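PDB 2V72: Exo-alpha-sialidase from Clostridium perfringens, which binds galactose through its family 32 carbohydrate-binding module, probably helping this large sialidase toxin to attach to host glycans. Local coordinates for residues Trp41-Asn46 / Gly132-Ala137; Ala62-Ser67 / Pro116-Glu121. All coordinates share one frame; numbering follows the deposited sequence.

Interaction 1 (Trp41-Asn46 / Gly132-Ala137); sequences WHTKWN and GFASIA. With CA (calcium ion), chain B; GAL (beta-D-galactopyranose), chain C.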
ATOM      1  N   TRP A  41       2.139   7.096   5.066  1.00 44.38           N
ATOM      2  CA  TRP A  41       1.068   7.671   4.272  1.00 44.01           C
ATOM      3  C   TRP A  41      -0.193   7.574   5.115  1.00 44.04           C
ATOM      4  O   TRP A  41      -0.432   6.564   5.773  1.00 43.90           O
ATOM      5  CB  TRP A  41       0.861   6.927   2.937  1.00 43.74           C
ATOM      6  CG  TRP A  41      -0.469   7.253   2.306  1.00 43.10           C
ATOM      7  CD1 TRP A  41      -0.862   8.467   1.807  1.00 42.93           C
ATOM      8  CD2 TRP A  41      -1.599   6.372   2.144  1.00 43.15           C
ATOM      9  NE1 TRP A  41      -2.154   8.397   1.344  1.00 42.69           N
ATOM     10  CE2 TRP A  41      -2.631   7.126   1.531  1.00 42.61           C
ATOM     11  CE3 TRP A  41      -1.834   5.022   2.443  1.00 41.46           C
ATOM     12  CZ2 TRP A  41      -3.878   6.577   1.214  1.00 42.87           C
ATOM     13  CZ3 TRP A  41      -3.068   4.477   2.131  1.00 42.75           C
ATOM     14  CH2 TRP A  41      -4.081   5.256   1.518  1.00 42.84           C
ATOM     15  N   HIS A  42      -0.997   8.630   5.102  1.00 43.80           N
ATOM     16  CA  HIS A  42      -2.215   8.664   5.890  1.00 43.58           C
ATOM     17  C   HIS A  42      -3.169   9.597   5.157  1.00 43.93           C
ATOM     18  O   HIS A  42      -2.749  10.643   4.638  1.00 43.79           O
ATOM     19  CB  HIS A  42      -1.884   9.188   7.292  1.00 43.70           C
ATOM     20  CG  HIS A  42      -2.957   8.974   8.319  1.00 42.73           C
ATOM     21  ND1 HIS A  42      -4.233   9.471   8.184  1.00 41.57           N
ATOM     22  CD2 HIS A  42      -2.916   8.373   9.533  1.00 42.21           C
ATOM     23  CE1 HIS A  42      -4.942   9.162   9.256  1.00 42.80           C
ATOM     24  NE2 HIS A  42      -4.165   8.496  10.090  1.00 42.02           N
ATOM     25  N   THR A  43      -4.441   9.208   5.091  1.00 43.72           N
ATOM     26  CA  THR A  43      -5.462  10.058   4.491  1.00 43.89           C
ATOM     27  C   THR A  43      -5.632  11.303   5.366  1.00 44.14           C
ATOM     28  O   THR A  43      -5.098  11.348   6.478  1.00 43.75           O
ATOM     29  CB  THR A  43      -6.791   9.305   4.293  1.00 43.88           C
ATOM     30  OG1 THR A  43      -7.269   8.819   5.552  1.00 43.85           O
ATOM     31  CG2 THR A  43      -6.600   8.118   3.318  1.00 43.39           C
ATOM     32  N   LYS A  44      -6.341  12.319   4.879  1.00 44.42           N
ATOM     33  CA  LYS A  44      -6.369  13.582   5.623  1.00 44.77           C
ATOM     34  C   LYS A  44      -7.106  13.507   6.947  1.00 44.60           C
ATOM     35  O   LYS A  44      -8.237  13.024   7.033  1.00 44.93           O
ATOM     36  CB  LYS A  44      -6.788  14.797   4.776  1.00 44.78           C
ATOM     37  CG  LYS A  44      -8.074  14.693   4.015  1.00 45.51           C
ATOM     38  CD  LYS A  44      -8.292  15.973   3.164  1.00 45.24           C
ATOM     39  CE  LYS A  44      -7.115  16.260   2.228  1.00 45.79           C
ATOM     40  NZ  LYS A  44      -7.326  17.485   1.391  1.00 45.38           N
ATOM     41  N   TRP A  45      -6.414  13.976   7.976  1.00 44.73           N
ATOM     42  CA  TRP A  45      -6.824  13.827   9.368  1.00 44.90           C
ATOM     43  C   TRP A  45      -8.222  14.359   9.681  1.00 45.61           C
ATOM     44  O   TRP A  45      -8.878  13.854  10.590  1.00 45.00           O
ATOM     45  CB  TRP A  45      -5.810  14.519  10.267  1.00 44.52           C
ATOM     46  CG  TRP A  45      -4.415  13.926  10.263  1.00 44.31           C
ATOM     47  CD1 TRP A  45      -3.926  12.917   9.461  1.00 43.28           C
ATOM     48  CD2 TRP A  45      -3.322  14.340  11.091  1.00 42.88           C
ATOM     49  NE1 TRP A  45      -2.599  12.686   9.749  1.00 42.42           N
ATOM     50  CE2 TRP A  45      -2.205  13.543  10.744  1.00 43.17           C
ATOM     51  CE3 TRP A  45      -3.180  15.304  12.094  1.00 42.80           C
ATOM     52  CZ2 TRP A  45      -0.959  13.681  11.378  1.00 44.73           C
ATOM     53  CZ3 TRP A  45      -1.942  15.441  12.720  1.00 43.53           C
ATOM     54  CH2 TRP A  45      -0.847  14.634  12.359  1.00 43.68           C
ATOM     55  N   ASN A  46      -8.678  15.369   8.924  1.00 46.72           N
ATOM     56  CA  ASN A  46      -9.996  15.973   9.171  1.00 47.54           C
ATOM     57  C   ASN A  46     -11.183  15.129   8.699  1.00 47.82           C
ATOM     58  O   ASN A  46     -12.337  15.546   8.825  1.00 47.99           O
ATOM     59  CB  ASN A  46     -10.086  17.423   8.650  1.00 47.81           C
ATOM     60  CG  ASN A  46      -9.997  17.540   7.125  1.00 48.77           C
ATOM     61  OD1 ASN A  46      -9.764  18.633   6.603  1.00 50.17           O
ATOM     62  ND2 ASN A  46     -10.188  16.435   6.408  1.00 49.13           N
ATOM     63  N   GLY A 132     -11.984   5.522  10.269  1.00 47.50           N
ATOM     64  CA  GLY A 132     -12.402   5.908   8.921  1.00 46.85           C
ATOM     65  C   GLY A 132     -11.235   6.451   8.111  1.00 46.61           C
ATOM     66  O   GLY A 132     -11.431   7.180   7.142  1.00 46.77           O
ATOM     67  N   PHE A 133     -10.020   6.093   8.518  1.00 46.40           N
ATOM     68  CA  PHE A 133      -8.794   6.505   7.830  1.00 45.87           C
ATOM     69  C   PHE A 133      -8.077   5.319   7.189  1.00 45.53           C
ATOM     70  O   PHE A 133      -8.466   4.167   7.374  1.00 45.04           O
ATOM     71  CB  PHE A 133      -7.825   7.192   8.805  1.00 46.18           C
ATOM     72  CG  PHE A 133      -8.428   8.343   9.558  1.00 46.82           C
ATOM     73  CD1 PHE A 133      -8.799   8.197  10.890  1.00 46.77           C
ATOM     74  CD2 PHE A 133      -8.631   9.571   8.933  1.00 47.66           C
ATOM     75  CE1 PHE A 133      -9.363   9.260  11.594  1.00 47.95           C
ATOM     76  CE2 PHE A 133      -9.196  10.640   9.621  1.00 47.83           C
ATOM     77  CZ  PHE A 133      -9.562  10.484  10.956  1.00 47.49           C
ATOM     78  N   ALA A 134      -7.026   5.626   6.433  1.00 45.03           N
ATOM     79  CA  ALA A 134      -6.117   4.630   5.896  1.00 44.41           C
ATOM     80  C   ALA A 134      -4.703   5.143   6.124  1.00 44.06           C
ATOM     81  O   ALA A 134      -4.413   6.312   5.825  1.00 44.10           O
ATOM     82  CB  ALA A 134      -6.374   4.416   4.405  1.00 44.47           C
ATOM     83  N   SER A 135      -3.847   4.282   6.671  1.00 42.96           N
ATOM     84  CA  SER A 135      -2.429   4.573   6.842  1.00 42.30           C
ATOM     85  C   SER A 135      -1.559   3.363   6.494  1.00 42.52           C
ATOM     86  O   SER A 135      -1.967   2.211   6.691  1.00 42.48           O
ATOM     87  CB  SER A 135      -2.121   5.077   8.259  1.00 42.35           C
ATOM     88  OG  SER A 135      -2.539   4.174   9.271  1.00 41.70           O
ATOM     89  N   ILE A 136      -0.383   3.647   5.936  1.00 42.44           N
ATOM     90  CA  ILE A 136       0.644   2.660   5.634  1.00 42.44           C
ATOM     91  C   ILE A 136       1.977   3.351   5.897  1.00 43.07           C
ATOM     92  O   ILE A 136       2.280   4.382   5.290  1.00 43.07           O
ATOM     93  CB  ILE A 136       0.592   2.162   4.149  1.00 42.47           C
ATOM     94  CG1 ILE A 136      -0.649   1.297   3.889  1.00 42.06           C
ATOM     95  CG2 ILE A 136       1.855   1.367   3.794  1.00 41.89           C
ATOM     96  CD1 ILE A 136      -0.898   0.978   2.412  1.00 41.79           C
ATOM     97  N   ALA A 137       2.765   2.795   6.811  1.00 43.43           N
ATOM     98  CA  ALA A 137       4.066   3.372   7.143  1.00 43.72           C
ATOM     99  C   ALA A 137       5.146   2.928   6.159  1.00 43.74           C
ATOM    100  O   ALA A 137       6.029   3.715   5.815  1.00 43.80           O
ATOM    101  CB  ALA A 137       4.460   3.047   8.598  1.00 43.54           C
TER
HETATM  102 CA    CA B1139       7.723   5.301   5.831  1.00 42.43          CA
HETATM  103  C1  GAL C1140      -3.840  11.580  15.405  1.00 48.53           C
HETATM  104  C2  GAL C1140      -2.817  10.626  14.793  1.00 48.85           C
HETATM  105  C3  GAL C1140      -2.640  10.898  13.295  1.00 48.25           C
HETATM  106  C4  GAL C1140      -3.980  11.022  12.566  1.00 48.00           C
HETATM  107  C5  GAL C1140      -4.936  11.947  13.307  1.00 48.42           C
HETATM  108  C6  GAL C1140      -6.309  11.942  12.640  1.00 47.79           C
HETATM  109  O1  GAL C1140      -4.110  11.159  16.717  1.00 49.22           O
HETATM  110  O2  GAL C1140      -1.585  10.731  15.477  1.00 48.29           O
HETATM  111  O3  GAL C1140      -1.913   9.840  12.715  1.00 47.96           O
HETATM  112  O4  GAL C1140      -4.582   9.751  12.444  1.00 47.65           O
HETATM  113  O5  GAL C1140      -5.052  11.547  14.668  1.00 49.00           O
HETATM  114  O6  GAL C1140      -7.063  13.044  13.097  1.00 47.84           O

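Interaction 2 (Ala62-Ser67 / Pro116-Glu121); sequences ARKVSS and PIDAEE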
ATOM      1  N   ALA A  62       8.603  -3.031 -15.670  1.00 55.42           N
ATOM      2  CA  ALA A  62       7.805  -4.252 -15.608  1.00 55.38           C
ATOM      3  C   ALA A  62       8.450  -5.260 -14.650  1.00 55.19           C
ATOM      4  O   ALA A  62       9.607  -5.644 -14.815  1.00 55.12           O
ATOM      5  CB  ALA A  62       7.633  -4.851 -16.992  1.00 55.42           C
ATOM      6  N   ARG A  63       7.696  -5.660 -13.633  1.00 55.12           N
ATOM      7  CA  ARG A  63       8.188  -6.564 -12.602  1.00 54.88           C
ATOM      8  C   ARG A  63       7.332  -7.826 -12.537  1.00 54.67           C
ATOM      9  O   ARG A  63       6.195  -7.831 -13.006  1.00 54.54           O
ATOM     10  CB  ARG A  63       8.165  -5.868 -11.236  1.00 55.11           C
ATOM     11  CG  ARG A  63       8.807  -4.493 -11.191  1.00 55.00           C
ATOM     12  CD  ARG A  63      10.317  -4.559 -11.076  1.00 55.41           C
ATOM     13  NE  ARG A  63      10.858  -3.216 -10.892  1.00 57.17           N
ATOM     14  CZ  ARG A  63      12.132  -2.921 -10.628  1.00 57.52           C
ATOM     15  NH1 ARG A  63      13.050  -3.876 -10.507  1.00 56.02           N
ATOM     16  NH2 ARG A  63      12.482  -1.647 -10.485  1.00 57.20           N
ATOM     17  N   LYS A  64       7.888  -8.887 -11.953  1.00 54.44           N
ATOM     18  CA  LYS A  64       7.147 -10.116 -11.674  1.00 54.29           C
ATOM     19  C   LYS A  64       7.031 -10.288 -10.164  1.00 53.74           C
ATOM     20  O   LYS A  64       7.921 -10.864  -9.525  1.00 54.11           O
ATOM     21  CB  LYS A  64       7.848 -11.332 -12.287  1.00 54.12           C
ATOM     22  CG  LYS A  64       7.781 -11.415 -13.796  1.00 54.98           C
ATOM     23  CD  LYS A  64       8.483 -12.679 -14.301  1.00 55.13           C
ATOM     24  CE  LYS A  64       8.440 -12.778 -15.824  1.00 57.41           C
ATOM     25  NZ  LYS A  64       7.041 -12.717 -16.367  1.00 57.58           N
ATOM     26  N   VAL A  65       5.939  -9.792  -9.585  1.00 52.78           N
ATOM     27  CA  VAL A  65       5.874  -9.688  -8.133  1.00 51.77           C
ATOM     28  C   VAL A  65       5.285 -10.937  -7.481  1.00 51.21           C
ATOM     29  O   VAL A  65       4.206 -11.410  -7.847  1.00 50.90           O
ATOM     30  CB  VAL A  65       5.222  -8.334  -7.632  1.00 51.93           C
ATOM     31  CG1 VAL A  65       5.380  -7.230  -8.675  1.00 51.20           C
ATOM     32  CG2 VAL A  65       3.764  -8.489  -7.234  1.00 51.45           C
ATOM     33  N   SER A  66       6.036 -11.479  -6.527  1.00 50.49           N
ATOM     34  CA  SER A  66       5.626 -12.677  -5.803  1.00 49.68           C
ATOM     35  C   SER A  66       4.994 -12.348  -4.454  1.00 48.83           C
ATOM     36  O   SER A  66       4.233 -13.148  -3.924  1.00 48.90           O
ATOM     37  CB  SER A  66       6.795 -13.662  -5.648  1.00 49.75           C
ATOM     38  OG  SER A  66       8.019 -12.998  -5.374  1.00 51.13           O
ATOM     39  N   SER A  67       5.296 -11.173  -3.904  1.00 47.61           N
ATOM     40  CA  SER A  67       4.694 -10.759  -2.629  1.00 46.70           C
ATOM     41  C   SER A  67       4.743  -9.259  -2.360  1.00 45.93           C
ATOM     42  O   SER A  67       5.509  -8.519  -2.981  1.00 45.46           O
ATOM     43  CB  SER A  67       5.306 -11.521  -1.436  1.00 46.58           C
ATOM     44  OG  SER A  67       6.634 -11.111  -1.182  1.00 46.14           O
ATOM     45  N   PRO A 116       3.660 -15.634  -9.705  1.00 53.81           N
ATOM     46  CA  PRO A 116       4.113 -14.233  -9.664  1.00 53.71           C
ATOM     47  C   PRO A 116       3.453 -13.370 -10.741  1.00 53.73           C
ATOM     48  O   PRO A 116       3.380 -13.764 -11.908  1.00 53.38           O
ATOM     49  CB  PRO A 116       5.621 -14.337  -9.915  1.00 53.72           C
ATOM     50  CG  PRO A 116       5.968 -15.762  -9.617  1.00 54.18           C
ATOM     51  CD  PRO A 116       4.767 -16.548 -10.031  1.00 53.69           C
ATOM     52  N   ILE A 117       2.976 -12.196 -10.343  1.00 53.81           N
ATOM     53  CA  ILE A 117       2.204 -11.354 -11.249  1.00 53.76           C
ATOM     54  C   ILE A 117       3.043 -10.282 -11.941  1.00 53.46           C
ATOM     55  O   ILE A 117       3.928  -9.672 -11.338  1.00 53.62           O
ATOM     56  CB  ILE A 117       0.940 -10.765 -10.572  1.00 53.82           C
ATOM     57  CG1 ILE A 117       1.282 -10.064  -9.255  1.00 54.59           C
ATOM     58  CG2 ILE A 117      -0.074 -11.873 -10.324  1.00 53.89           C
ATOM     59  CD1 ILE A 117       0.348  -8.910  -8.890  1.00 53.59           C
ATOM     60  N   ASP A 118       2.771 -10.095 -13.227  1.00 53.17           N
ATOM     61  CA  ASP A 118       3.400  -9.043 -14.019  1.00 52.88           C
ATOM     62  C   ASP A 118       2.714  -7.733 -13.674  1.00 52.19           C
ATOM     63  O   ASP A 118       1.493  -7.636 -13.750  1.00 51.93           O
ATOM     64  CB  ASP A 118       3.255  -9.327 -15.524  1.00 53.16           C
ATOM     65  CG  ASP A 118       3.852 -10.662 -15.935  1.00 53.80           C
ATOM     66  OD1 ASP A 118       5.097 -10.806 -15.912  1.00 55.58           O
ATOM     67  OD2 ASP A 118       3.074 -11.569 -16.285  1.00 54.30           O
ATOM     68  N   ALA A 119       3.499  -6.736 -13.279  1.00 51.74           N
ATOM     69  CA  ALA A 119       2.954  -5.435 -12.887  1.00 51.43           C
ATOM     70  C   ALA A 119       4.012  -4.342 -12.953  1.00 51.17           C
ATOM     71  O   ALA A 119       5.141  -4.543 -12.508  1.00 50.93           O
ATOM     72  CB  ALA A 119       2.361  -5.512 -11.476  1.00 51.53           C
ATOM     73  N   GLU A 120       3.633  -3.194 -13.517  1.00 51.11           N
ATOM     74  CA  GLU A 120       4.469  -1.983 -13.505  1.00 51.03           C
ATOM     75  C   GLU A 120       4.065  -1.065 -12.348  1.00 50.56           C
ATOM     76  O   GLU A 120       4.808  -0.153 -11.969  1.00 50.47           O
ATOM     77  CB  GLU A 120       4.319  -1.184 -14.808  1.00 51.42           C
ATOM     78  CG  GLU A 120       3.763  -1.934 -16.015  1.00 53.08           C
ATOM     79  CD  GLU A 120       2.973  -1.015 -16.936  1.00 55.51           C
ATOM     80  OE1 GLU A 120       1.748  -1.227 -17.084  1.00 56.69           O
ATOM     81  OE2 GLU A 120       3.566  -0.064 -17.495  1.00 56.07           O
ATOM     82  N   GLU A 121       2.868  -1.297 -11.818  1.00 50.05           N
ATOM     83  CA  GLU A 121       2.282  -0.454 -10.789  1.00 49.95           C
ATOM     84  C   GLU A 121       1.316  -1.279  -9.941  1.00 49.64           C
ATOM     85  O   GLU A 121       0.691  -2.210 -10.442  1.00 49.65           O
ATOM     86  CB  GLU A 121       1.555   0.733 -11.434  1.00 49.80           C
ATOM     87  CG  GLU A 121       1.185   1.853 -10.471  1.00 50.06           C
ATOM     88  CD  GLU A 121       0.726   3.119 -11.175  1.00 50.29           C
ATOM     89  OE1 GLU A 121      -0.431   3.540 -10.944  1.00 49.35           O
ATOM     90  OE2 GLU A 121       1.518   3.688 -11.959  1.00 51.22           O
TER

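Interaction 1 (Trp41-Asn46 / Gly132-Ala137)
Trp-41 and Ile-136 form an antiparallel hydrogen-bonded pair, Trp-41 N giving to Ile-136 O at 2.7 Å and receiving Ile-136 N on its own carbonyl. The pairing runs on through the non-hydrogen-bonded His-42 and Ser-135 into the loops, where Thr-43 N meets Ala-134 O nearly head-on. Thr-43 OG1, set between its backbone N and carbonyl carbon (chi1 59°), takes a weak bond from Ala-134 N at 3.3 Å. Just past the Ile-136 pair, Ala-137 O binds the calcium ion at 2.3 Å, with Ser-31, Asp-34, Asn-36, Thr-39 and Glu-138 completing the site.

On the Trp-41 side of the sheet the indole reaches Ala-134 CB through CH2 at 3.8 Å and the Ile-136 side chain through CE3.

The two strand ends open into the galactose site of this F5/8 type C beta-sandwich, where aromatic side chains line the sugar. Trp-45 lays one indole face under it, C4 of galactose standing 3.4 Å above the ring plane. The rings of His-42 and Phe-133 are tilted 51° to each other, CE1 of His-42 lying 3.5 Å from Phe-133 CB, and Phe-133 CZ touches galactose C6.

His-42 ND1 gives a hydrogen bond to Thr-43 O, close to the imidazole plane; this helps fix the ring's rotation, with NE2 2.7 Å from galactose O4. Galactose O6 gives a hydrogen bond to Trp-45 O, and Arg-73 NH1 is also hydrogen-bonded to the sugar.

Interaction 2 (Ala62-Ser67 / Pro116-Glu121)
Val-65 and Ile-117 meet on the buried side of this strand pair, where Val-65 CG2 lies 3.6 Å from Ile-117 CG1 and the branches cross at a slant. Ile-117 CG1 sits between its own backbone N and carbonyl carbon (chi1 52°), which also brings it against Val-65 O. Ala-119 continues the same face with a looser touch, its CB 4.5 Å from Val-65 CG1. Phe-113 and Val-141 of the same sheet and Leu-59 of the facing sheet also pack on Val-65. Arg-63 starts on this face with CB 3.5 Å from Ala-119 O, but its guanidinium group leads away to Glu-15 and Leu-59 O.

Four backbone bonds hold the antiparallel strands together. Val-65 exchanges two with Ile-117, the shorter from Val-65 N to Ile-117 O at 2.7 Å; Arg-63 exchanges two with Ala-119. Strand 62-71 thus has 116-119 beside it at one end of the F5/8 type C beta-sandwich, and the chain turns a corner at Glu-120, so that 121-129 enters the other sheet. A classic beta bulge, Glu-120 and Glu-121 both facing Ile-89, accompanies that turn.

The opposite face is exposed. Lys-64 and Asp-118 run side by side, and the lysine chain, extended as far as CE, bends at its last torsion (-56°) to bring NZ 2.8 Å from Asp-118 OD1, a salt bridge using the syn lone pair. Pro-116, also exposed, has CB 3.9 Å from Val-65 O.

How the interactions relate
Interactions 1 and 2 lie on opposite sides of the chain's centre, their own centres about 26 Å apart and their nearest atoms about 13 Å. One sheet reaches both: strand 135-142, which pairs with 41-42 in interaction 1, is the antiparallel neighbour of strand 62-71, which pairs with 116-119 in interaction 2. In sequence the order is 41-46, 62-67, 116-121, 132-137, so the second contact closes within the span bracketed by the first. The beta-sandwich therefore keeps its galactose pocket and, at some distance from the sugar, the calcium site that includes Ala-137 on the same side of the fold, with the pairing near the C-terminus Glu-143 at the other.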